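Local coordinates for protein beta-1,4-mannanase (PDB 4OOZ) that hydrolyses internal beta-1,4-mannosidic linkages in mannans, galactomannans and glucomannans, releasing short manno-oligosaccharides such as mannobiose and mannotriose, at residues A[34-39]-A[334-339]; A[79-84]-A[339-344]; A[186-191]-A[209-214]. One frame throughout, in Å; residues are numbered along the deposited sequence.

Contact 1 of 3, residues A[34-39]-A[334-339]; sequences GQKVFL and GYNGAL
The barrel of this enzyme is closed where Phe38 and Leu39 of strand 35-45 meet Gly337 and Ala338 of strand 337-340 and Asn336 just before it. Leu39 and Gly337 form a parallel beta bridge, their CA atoms 4.3 Å apart, and Leu39 spends both of its backbone polar groups on it. Leu39 N gives its hydrogen to Asn336 O over 3.1 Å with an N-H...O angle of 166°, while Leu39 O receives the N-H of Ala338 at an N...O distance of 2.9 Å.

Beside the bridge, the Phe38 ring lies over the neighbouring backbone. A chi1 of 177° sets the ring beside its own carbonyl carbon, with Gly337 CA over one face, offset toward the rim, a CH-pi contact of 3.8 Å to the ring centroid. Phe38 CE1 faces Tyr335 O in the plane of the ring, 3.1 Å away, and Phe38 CZ reaches Ala338 CB at 4.2 Å. Glycine suits position 337 because a CB there would probably come up against Leu39 O, and the bare CA lets the Phe38 ring lie close; the small methyl of Ala338 leaves room for the aromatic rim.

The pairing joins strand 35-45 to strand 337-340, the first and eighth strands of the (beta/alpha)8 barrel expected of a family 5 glycoside hydrolase. Phe38 also meets Tyr331, of helix 323-332, edge-to-face, whereas Leu39 packs on Phe30. Asn336 serves both neighbouring strands: its backbone O takes the Leu39 N-H, and its buried OD1 accepts a hydrogen bond from Leu308 N at the start of strand 308-313. A side-chain amide suits this place, since its ND2 also makes a weak hydrogen bond to Ser28 O.

Contact 2 of 3, residues A[79-84]-A[339-344]; sequences TARVWV and LTWQFN. With BMA (beta-D-mannopyranose), chain G.
In the substrate-binding site, Trp83 and Trp341 converge on one mannose, above a barrel interior where Thr79 and Arg81 pack against Leu339. The branched tip of Leu339 divides between two partners: CD2 touches Thr79 CG2 at 3.8 Å, and CD1 meets Arg81 CD at 3.9 Å. The long aliphatic part of Arg81 thus serves as packing, while its guanidinium goes on to salt bridges with Glu177 and Glu312 and hydrogen bonds to Asn43 and Asn180. Trp83 NE1 lies over one face of that guanidinium, near its rim, and Trp341 CZ3 stands at its edge, 4.2 Å from Arg81 NH1.

A chi1 of 174° turns the Trp341 indole away from its own N, and Trp83 CZ2 meets Trp341 CH2 at 4.0 Å. The mannose lies over one indole face of Trp341, its O5 3.1 Å from CZ2; Gln342 CB backs the other face. Were Trp341 an alanine, the mannose would probably lose its flat apolar support, and Trp83 CZ2 its neighbour. This sugar is hydrogen-bonded to Glu181 and Glu312, the probable catalytic pair, and to Asp348 O, and a tryptophan platform after the eighth strand is a hallmark of family 5 active sites.

Contact 3 of 3, residues A[186-191]-A[209-214]; sequences LQPGSD and GGKKFP. With BMA (beta-D-mannopyranose), chain D; BMA (beta-D-mannopyranose), chain B.
Gln187 is stretched out, CG anti to the backbone N (chi1 -163°) and the chain straight beyond it (chi2 177°), which carries its amide past Lys211 to two mannose units. Lys211 is equally extended, and the two side chains cross at about a right angle, Gln187 CG lying 3.9 Å from Lys211 CB. The aliphatic run of Lys211 passes Pro188, its CG 3.6 Å from Pro188 CD.

Underneath, the backbones bridge once: Gln187 N donates to Phe213 O over 2.7 Å, and Leu186 CA-H points at the same oxygen. Lys211, at the centre of an inverse gamma turn, presents its CA-H to Leu186 O at 3.3 Å. Leu186 packs on Met215 and Ile218 of helix 215-232, and the Phe213 ring stacks on Phe146.

Gln187 NE2 donates to O3 of the chain D mannose (3.1 Å) and weakly to O5 of the chain B mannose (3.3 Å), two sugars joined through O4 of the former; a weak bond to Lys211 O (3.2 Å) may help to orient the amide. Three acceptors must share two hydrogens, which fits two of the bonds being weak. One neutral NH2 group thus bridges a beta-1,4 linkage, which suits an uncharged polysaccharide.

From the N terminus, the chain lays down residues 34-39 on the first barrel strand, then 79-84 on the second, and only after some 250 further residues returns with strand 337-340 to complete contacts 1 and 2. Their segments alternate in sequence, so the two long loops cross; they share Leu339, and Leu39 of contact 1 packs on Thr79 of contact 2. Contact 1 closes the sheet, and contact 2 spans the barrel interior to the catalytic cleft. Contact 3 closes a short loop of 17 residues, enclosed by both larger ones; it ties together the excursion between strand 173-180 and helix 215-232, its centre about 27 Å from that of contact 2.

Contact 1 of 3, residues A[34-39]-A[334-339]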
loop_
_atom_site.group_PDB
_atom_site.type_symbol
_atom_site.label_atom_id
_atom_site.label_comp_id
_atom_site.label_asym_id
_atom_site.label_seq_id
_atom_site.Cartn_x
_atom_site.Cartn_y
_atom_site.Cartn_z
ATOM N N GLY A 34 20.654 -7.634 -3.553
ATOM C CA GLY A 34 21.386 -6.899 -4.572
ATOM C C GLY A 34 20.643 -6.822 -5.894
ATOM O O GLY A 34 20.680 -5.805 -6.582
ATOM N N GLN A 35 19.955 -7.901 -6.246
ATOM C CA GLN A 35 19.234 -7.970 -7.509
ATOM C C GLN A 35 18.005 -7.071 -7.481
ATOM O O GLN A 35 17.187 -7.190 -6.578
ATOM C CB GLN A 35 18.810 -9.407 -7.790
ATOM C CG GLN A 35 19.889 -10.419 -7.499
ATOM C CD GLN A 35 20.494 -11.018 -8.744
ATOM O OE1 GLN A 35 20.837 -10.315 -9.698
ATOM N NE2 GLN A 35 20.639 -12.336 -8.739
ATOM N N LYS A 36 17.872 -6.181 -8.458
ATOM C CA LYS A 36 16.684 -5.348 -8.585
ATOM C C LYS A 36 15.436 -6.184 -8.856
ATOM O O LYS A 36 15.423 -7.048 -9.737
ATOM C CB LYS A 36 16.878 -4.295 -9.683
ATOM C CG LYS A 36 15.617 -3.981 -10.456
ATOM C CD LYS A 36 15.873 -2.951 -11.574
ATOM C CE LYS A 36 14.835 -1.878 -11.564
ATOM N NZ LYS A 36 14.842 -1.069 -12.821
ATOM N N VAL A 37 14.385 -5.900 -8.089
ATOM C CA VAL A 37 13.151 -6.671 -8.111
ATOM C C VAL A 37 11.967 -5.850 -8.634
ATOM O O VAL A 37 11.880 -4.643 -8.404
ATOM C CB VAL A 37 12.839 -7.208 -6.690
ATOM C CG1 VAL A 37 11.507 -7.958 -6.644
ATOM C CG2 VAL A 37 13.965 -8.107 -6.214
ATOM N N PHE A 38 11.073 -6.515 -9.357
ATOM C CA PHE A 38 9.820 -5.920 -9.806
ATOM C C PHE A 38 8.648 -6.619 -9.113
ATOM O O PHE A 38 8.508 -7.839 -9.197
ATOM C CB PHE A 38 9.693 -6.025 -11.328
ATOM C CG PHE A 38 8.400 -5.490 -11.878
ATOM C CD1 PHE A 38 8.282 -4.159 -12.239
ATOM C CD2 PHE A 38 7.308 -6.323 -12.056
ATOM C CE1 PHE A 38 7.096 -3.670 -12.753
ATOM C CE2 PHE A 38 6.123 -5.837 -12.566
ATOM C CZ PHE A 38 6.017 -4.510 -12.915
ATOM N N LEU A 39 7.816 -5.848 -8.423
ATOM C CA LEU A 39 6.686 -6.415 -7.689
ATOM C C LEU A 39 5.504 -6.709 -8.604
ATOM O O LEU A 39 4.770 -5.808 -9.002
ATOM C CB LEU A 39 6.250 -5.476 -6.566
ATOM C CG LEU A 39 7.301 -5.167 -5.501
ATOM C CD1 LEU A 39 6.682 -4.386 -4.357
ATOM C CD2 LEU A 39 7.947 -6.446 -4.997
ATOM N N GLY A 334 9.435 1.449 -16.885
ATOM C CA GLY A 334 10.143 1.953 -15.721
ATOM C C GLY A 334 9.536 1.701 -14.354
ATOM O O GLY A 334 10.237 1.783 -13.344
ATOM N N TYR A 335 8.240 1.401 -14.312
ATOM C CA TYR A 335 7.540 1.203 -13.045
ATOM C C TYR A 335 8.118 0.042 -12.247
ATOM O O TYR A 335 8.550 -0.961 -12.811
ATOM C CB TYR A 335 6.049 0.978 -13.290
ATOM C CG TYR A 335 5.388 2.145 -13.975
ATOM C CD1 TYR A 335 5.182 3.340 -13.302
ATOM C CD2 TYR A 335 4.980 2.058 -15.299
ATOM C CE1 TYR A 335 4.584 4.414 -13.926
ATOM C CE2 TYR A 335 4.381 3.128 -15.932
ATOM C CZ TYR A 335 4.186 4.304 -15.239
ATOM O OH TYR A 335 3.591 5.374 -15.862
ATOM N N ASN A 336 8.117 0.191 -10.926
ATOM C CA ASN A 336 8.728 -0.792 -10.040
ATOM C C ASN A 336 7.771 -1.892 -9.599
ATOM O O ASN A 336 8.164 -2.802 -8.873
ATOM C CB ASN A 336 9.310 -0.095 -8.812
ATOM C CG ASN A 336 10.433 0.859 -9.166
ATOM O OD1 ASN A 336 10.227 2.068 -9.270
ATOM N ND2 ASN A 336 11.631 0.318 -9.357
ATOM N N GLY A 337 6.520 -1.809 -10.039
ATOM C CA GLY A 337 5.544 -2.833 -9.717
ATOM C C GLY A 337 4.163 -2.578 -10.286
ATOM O O GLY A 337 3.836 -1.461 -10.686
ATOM N N ALA A 338 3.346 -3.627 -10.315
ATOM C CA ALA A 338 1.978 -3.530 -10.809
ATOM C C ALA A 338 1.080 -4.541 -10.104
ATOM O O ALA A 338 1.320 -5.744 -10.166
ATOM C CB ALA A 338 1.940 -3.741 -12.312
ATOM N N LEU A 339 0.045 -4.041 -9.436
ATOM C CA LEU A 339 -0.869 -4.886 -8.676
ATOM C C LEU A 339 -2.282 -4.779 -9.207
ATOM O O LEU A 339 -2.908 -3.731 -9.126
ATOM C CB LEU A 339 -0.858 -4.505 -7.198
ATOM C CG LEU A 339 0.474 -4.612 -6.464
ATOM C CD1 LEU A 339 0.374 -3.917 -5.125
ATOM C CD2 LEU A 339 0.870 -6.067 -6.286
#

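Contact 2 of 3, residues A[79-84]-A[339-344]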
loop_
_atom_site.group_PDB
_atom_site.type_symbol
_atom_site.label_atom_id
_atom_site.label_comp_id
_atom_site.label_asym_id
_atom_site.label_seq_id
_atom_site.Cartn_x
_atom_site.Cartn_y
_atom_site.Cartn_z
ATOM N N THR A 79 4.024 -10.675 -5.091
ATOM C CA THR A 79 3.454 -9.738 -4.127
ATOM C C THR A 79 1.942 -9.866 -3.965
ATOM O O THR A 79 1.219 -10.100 -4.930
ATOM C CB THR A 79 3.789 -8.282 -4.523
ATOM O OG1 THR A 79 5.208 -8.117 -4.544
ATOM C CG2 THR A 79 3.199 -7.284 -3.534
ATOM N N ALA A 80 1.478 -9.726 -2.726
ATOM C CA ALA A 80 0.056 -9.576 -2.443
ATOM C C ALA A 80 -0.165 -8.389 -1.511
ATOM O O ALA A 80 0.519 -8.243 -0.502
ATOM C CB ALA A 80 -0.510 -10.845 -1.837
ATOM N N ARG A 81 -1.111 -7.530 -1.869
ATOM C CA ARG A 81 -1.446 -6.375 -1.045
ATOM C C ARG A 81 -2.684 -6.670 -0.200
ATOM O O ARG A 81 -3.771 -6.880 -0.735
ATOM C CB ARG A 81 -1.672 -5.140 -1.919
ATOM C CG ARG A 81 -1.887 -3.847 -1.145
ATOM C CD ARG A 81 -1.780 -2.654 -2.076
ATOM N NE ARG A 81 -2.084 -1.385 -1.422
ATOM C CZ ARG A 81 -3.217 -0.710 -1.593
ATOM N NH1 ARG A 81 -4.161 -1.188 -2.390
ATOM N NH2 ARG A 81 -3.406 0.441 -0.968
ATOM N N VAL A 82 -2.510 -6.686 1.117
ATOM C CA VAL A 82 -3.589 -7.056 2.028
ATOM C C VAL A 82 -3.893 -5.967 3.058
ATOM O O VAL A 82 -2.990 -5.429 3.700
ATOM C CB VAL A 82 -3.257 -8.368 2.762
ATOM C CG1 VAL A 82 -3.348 -9.536 1.808
ATOM C CG2 VAL A 82 -1.869 -8.303 3.357
ATOM N N TRP A 83 -5.174 -5.643 3.207
ATOM C CA TRP A 83 -5.604 -4.627 4.168
ATOM C C TRP A 83 -5.758 -5.222 5.570
ATOM O O TRP A 83 -6.044 -6.410 5.721
ATOM C CB TRP A 83 -6.918 -3.978 3.719
ATOM C CG TRP A 83 -6.803 -3.184 2.447
ATOM C CD1 TRP A 83 -5.771 -3.209 1.555
ATOM C CD2 TRP A 83 -7.754 -2.244 1.930
ATOM N NE1 TRP A 83 -6.020 -2.348 0.516
ATOM C CE2 TRP A 83 -7.230 -1.742 0.721
ATOM C CE3 TRP A 83 -8.996 -1.779 2.371
ATOM C CZ2 TRP A 83 -7.904 -0.800 -0.051
ATOM C CZ3 TRP A 83 -9.663 -0.843 1.603
ATOM C CH2 TRP A 83 -9.118 -0.365 0.405
ATOM N N VAL A 84 -5.565 -4.393 6.592
ATOM C CA VAL A 84 -5.584 -4.870 7.972
ATOM C C VAL A 84 -6.657 -4.176 8.821
ATOM O O VAL A 84 -7.751 -4.710 8.997
ATOM C CB VAL A 84 -4.207 -4.683 8.639
ATOM C CG1 VAL A 84 -4.202 -5.283 10.036
ATOM C CG2 VAL A 84 -3.126 -5.321 7.793
ATOM N N LEU A 339 0.045 -4.041 -9.436
ATOM C CA LEU A 339 -0.869 -4.886 -8.676
ATOM C C LEU A 339 -2.282 -4.779 -9.207
ATOM O O LEU A 339 -2.908 -3.731 -9.126
ATOM C CB LEU A 339 -0.858 -4.505 -7.198
ATOM C CG LEU A 339 0.474 -4.612 -6.464
ATOM C CD1 LEU A 339 0.374 -3.917 -5.125
ATOM C CD2 LEU A 339 0.870 -6.067 -6.286
ATOM N N THR A 340 -2.784 -5.867 -9.759
ATOM C CA THR A 340 -4.154 -5.895 -10.247
ATOM C C THR A 340 -5.154 -5.702 -9.124
ATOM O O THR A 340 -4.916 -6.123 -7.991
ATOM C CB THR A 340 -4.433 -7.194 -10.935
ATOM O OG1 THR A 340 -3.688 -8.203 -10.249
ATOM C CG2 THR A 340 -3.988 -7.133 -12.368
ATOM N N TRP A 341 -6.290 -5.089 -9.423
ATOM C CA TRP A 341 -7.194 -4.795 -8.333
ATOM C C TRP A 341 -8.108 -5.956 -7.980
ATOM O O TRP A 341 -8.763 -6.557 -8.831
ATOM C CB TRP A 341 -8.040 -3.564 -8.604
ATOM C CG TRP A 341 -9.046 -3.411 -7.514
ATOM C CD1 TRP A 341 -10.397 -3.522 -7.630
ATOM C CD2 TRP A 341 -8.779 -3.215 -6.114
ATOM N NE1 TRP A 341 -10.994 -3.371 -6.403
ATOM C CE2 TRP A 341 -10.023 -3.179 -5.455
ATOM C CE3 TRP A 341 -7.614 -3.046 -5.359
ATOM C CZ2 TRP A 341 -10.136 -2.978 -4.082
ATOM C CZ3 TRP A 341 -7.729 -2.849 -3.993
ATOM C CH2 TRP A 341 -8.982 -2.816 -3.370
ATOM N N GLN A 342 -8.127 -6.204 -6.674
ATOM C CA GLN A 342 -8.762 -7.306 -5.959
ATOM C C GLN A 342 -8.974 -8.658 -6.614
ATOM O O GLN A 342 -9.722 -8.840 -7.576
ATOM C CB GLN A 342 -10.090 -6.832 -5.385
ATOM C CG GLN A 342 -9.964 -6.848 -3.890
ATOM C CD GLN A 342 -11.125 -6.309 -3.138
ATOM O OE1 GLN A 342 -11.874 -5.471 -3.627
ATOM N NE2 GLN A 342 -11.275 -6.778 -1.913
ATOM N N PHE A 343 -8.325 -9.611 -5.955
ATOM C CA PHE A 343 -8.275 -11.026 -6.276
ATOM C C PHE A 343 -9.545 -11.783 -5.903
ATOM O O PHE A 343 -9.767 -12.895 -6.378
ATOM C CB PHE A 343 -7.068 -11.641 -5.556
ATOM C CG PHE A 343 -6.601 -12.951 -6.129
ATOM C CD1 PHE A 343 -5.926 -12.994 -7.339
ATOM C CD2 PHE A 343 -6.793 -14.133 -5.433
ATOM C CE1 PHE A 343 -5.477 -14.193 -7.856
ATOM C CE2 PHE A 343 -6.345 -15.338 -5.943
ATOM C CZ PHE A 343 -5.686 -15.369 -7.157
ATOM N N ASN A 344 -10.374 -11.196 -5.044
ATOM C CA ASN A 344 -11.601 -11.872 -4.626
ATOM C C ASN A 344 -12.737 -11.663 -5.614
ATOM O O ASN A 344 -13.835 -12.174 -5.421
ATOM C CB ASN A 344 -12.033 -11.426 -3.220
ATOM C CG ASN A 344 -12.437 -9.961 -3.144
ATOM O OD1 ASN A 344 -12.968 -9.380 -4.091
ATOM N ND2 ASN A 344 -12.213 -9.367 -1.981
HETATM C C1 BMA G . -10.159 0.829 -3.196
HETATM C C2 BMA G . -10.059 2.274 -3.583
HETATM C C3 BMA G . -11.416 2.750 -4.044
HETATM C C4 BMA G . -11.956 1.861 -5.172
HETATM C C5 BMA G . -11.846 0.363 -4.828
HETATM C C6 BMA G . -12.066 -0.501 -6.050
HETATM O O1 BMA G . -8.863 0.440 -2.844
HETATM O O2 BMA G . -9.208 2.389 -4.714
HETATM O O3 BMA G . -11.365 4.102 -4.493
HETATM O O4 BMA G . -13.321 2.176 -5.417
HETATM O O5 BMA G . -10.535 0.061 -4.309
HETATM O O6 BMA G . -12.657 0.289 -7.075
#

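Contact 3 of 3, residues A[186-191]-A[209-214]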
loop_
_atom_site.group_PDB
_atom_site.type_symbol
_atom_site.label_atom_id
_atom_site.label_comp_id
_atom_site.label_asym_id
_atom_site.label_seq_id
_atom_site.Cartn_x
_atom_site.Cartn_y
_atom_site.Cartn_z
ATOM N N LEU A 186 -10.558 13.294 1.989
ATOM C CA LEU A 186 -9.835 14.555 2.063
ATOM C C LEU A 186 -10.802 15.729 2.062
ATOM O O LEU A 186 -11.827 15.693 1.386
ATOM C CB LEU A 186 -8.856 14.676 0.888
ATOM C CG LEU A 186 -8.337 16.074 0.536
ATOM C CD1 LEU A 186 -7.274 16.539 1.522
ATOM C CD2 LEU A 186 -7.820 16.125 -0.895
ATOM N N GLN A 187 -10.478 16.761 2.834
ATOM C CA GLN A 187 -11.219 18.013 2.786
ATOM C C GLN A 187 -10.415 19.031 1.985
ATOM O O GLN A 187 -9.560 19.725 2.537
ATOM C CB GLN A 187 -11.506 18.537 4.195
ATOM C CG GLN A 187 -12.602 19.591 4.252
ATOM C CD GLN A 187 -12.911 20.039 5.670
ATOM O OE1 GLN A 187 -12.075 20.651 6.336
ATOM N NE2 GLN A 187 -14.117 19.734 6.138
ATOM N N PRO A 188 -10.681 19.118 0.671
ATOM C CA PRO A 188 -9.897 19.959 -0.238
ATOM C C PRO A 188 -10.013 21.441 0.095
ATOM O O PRO A 188 -11.120 21.931 0.308
ATOM C CB PRO A 188 -10.513 19.661 -1.613
ATOM C CG PRO A 188 -11.280 18.386 -1.435
ATOM C CD PRO A 188 -11.778 18.437 -0.033
ATOM N N GLY A 189 -8.883 22.141 0.141
ATOM C CA GLY A 189 -8.883 23.558 0.459
ATOM C C GLY A 189 -7.595 24.275 0.105
ATOM O O GLY A 189 -6.575 23.646 -0.176
ATOM N N SER A 190 -7.647 25.604 0.124
ATOM C CA SER A 190 -6.491 26.435 -0.197
ATOM C C SER A 190 -5.555 26.564 0.999
ATOM O O SER A 190 -5.992 26.483 2.146
ATOM C CB SER A 190 -6.945 27.821 -0.650
ATOM O OG SER A 190 -7.940 27.731 -1.654
ATOM N N ASP A 191 -4.269 26.769 0.727
ATOM C CA ASP A 191 -3.284 26.981 1.784
ATOM C C ASP A 191 -1.957 27.443 1.200
ATOM O O ASP A 191 -1.486 26.880 0.208
ATOM C CB ASP A 191 -3.081 25.703 2.606
ATOM C CG ASP A 191 -2.305 25.953 3.886
ATOM O OD1 ASP A 191 -2.815 26.690 4.754
ATOM O OD2 ASP A 191 -1.189 25.412 4.026
ATOM N N GLY A 209 -15.577 10.031 -0.338
ATOM C CA GLY A 209 -15.955 9.293 0.852
ATOM C C GLY A 209 -16.337 10.218 1.990
ATOM O O GLY A 209 -16.536 9.775 3.118
ATOM N N GLY A 210 -16.445 11.507 1.686
ATOM C CA GLY A 210 -16.768 12.509 2.683
ATOM C C GLY A 210 -15.558 13.344 3.048
ATOM O O GLY A 210 -14.504 12.808 3.374
ATOM N N LYS A 211 -15.709 14.661 3.003
ATOM C CA LYS A 211 -14.587 15.557 3.244
ATOM C C LYS A 211 -14.333 15.786 4.728
ATOM O O LYS A 211 -14.837 16.745 5.312
ATOM C CB LYS A 211 -14.825 16.883 2.525
ATOM C CG LYS A 211 -14.820 16.728 1.014
ATOM C CD LYS A 211 -15.490 17.879 0.300
ATOM C CE LYS A 211 -15.540 17.601 -1.193
ATOM N NZ LYS A 211 -16.201 18.695 -1.948
ATOM N N LYS A 212 -13.537 14.907 5.326
ATOM C CA LYS A 212 -13.290 14.944 6.764
ATOM C C LYS A 212 -11.943 15.569 7.114
ATOM O O LYS A 212 -11.866 16.459 7.959
ATOM C CB LYS A 212 -13.356 13.532 7.353
ATOM C CG LYS A 212 -14.497 12.685 6.824
ATOM C CD LYS A 212 -14.548 11.331 7.513
ATOM C CE LYS A 212 -15.538 10.413 6.819
ATOM N NZ LYS A 212 -16.830 11.104 6.571
ATOM N N PHE A 213 -10.884 15.097 6.464
ATOM C CA PHE A 213 -9.528 15.479 6.842
ATOM C C PHE A 213 -8.848 16.406 5.842
ATOM O O PHE A 213 -8.622 16.028 4.693
ATOM C CB PHE A 213 -8.669 14.230 7.025
ATOM C CG PHE A 213 -9.343 13.142 7.804
ATOM C CD1 PHE A 213 -9.525 13.265 9.168
ATOM C CD2 PHE A 213 -9.792 11.995 7.174
ATOM C CE1 PHE A 213 -10.144 12.268 9.886
ATOM C CE2 PHE A 213 -10.413 10.990 7.894
ATOM C CZ PHE A 213 -10.588 11.130 9.252
ATOM N N PRO A 214 -8.518 17.630 6.282
ATOM C CA PRO A 214 -7.664 18.524 5.496
ATOM C C PRO A 214 -6.284 17.907 5.296
ATOM O O PRO A 214 -5.850 17.122 6.141
ATOM C CB PRO A 214 -7.593 19.795 6.354
ATOM C CG PRO A 214 -7.994 19.363 7.730
ATOM C CD PRO A 214 -8.973 18.254 7.535
HETATM C C1 BMA D . -13.459 19.045 12.495
HETATM C C2 BMA D . -14.322 18.571 11.305
HETATM C C3 BMA D . -14.112 19.464 10.068
HETATM C C4 BMA D . -14.121 20.960 10.424
HETATM C C5 BMA D . -13.095 21.210 11.536
HETATM C C6 BMA D . -13.000 22.669 11.959
HETATM O O2 BMA D . -15.704 18.635 11.628
HETATM O O3 BMA D . -15.083 19.198 9.063
HETATM O O4 BMA D . -13.784 21.734 9.276
HETATM O O5 BMA D . -13.500 20.447 12.676
HETATM O O6 BMA D . -11.691 22.902 12.467
HETATM C C1 BMA B . -14.876 22.601 8.909
HETATM C C2 BMA B . -14.300 23.971 8.470
HETATM C C3 BMA B . -15.394 24.863 7.864
HETATM C C4 BMA B . -16.254 24.092 6.859
HETATM C C5 BMA B . -16.827 22.845 7.537
HETATM C C6 BMA B . -17.723 22.034 6.621
HETATM O O2 BMA B . -13.306 23.807 7.470
HETATM O O3 BMA B . -14.840 26.017 7.242
HETATM O O4 BMA B . -17.313 24.914 6.389
HETATM O O5 BMA B . -15.722 22.017 7.932
HETATM O O6 BMA B . -17.498 20.658 6.889
#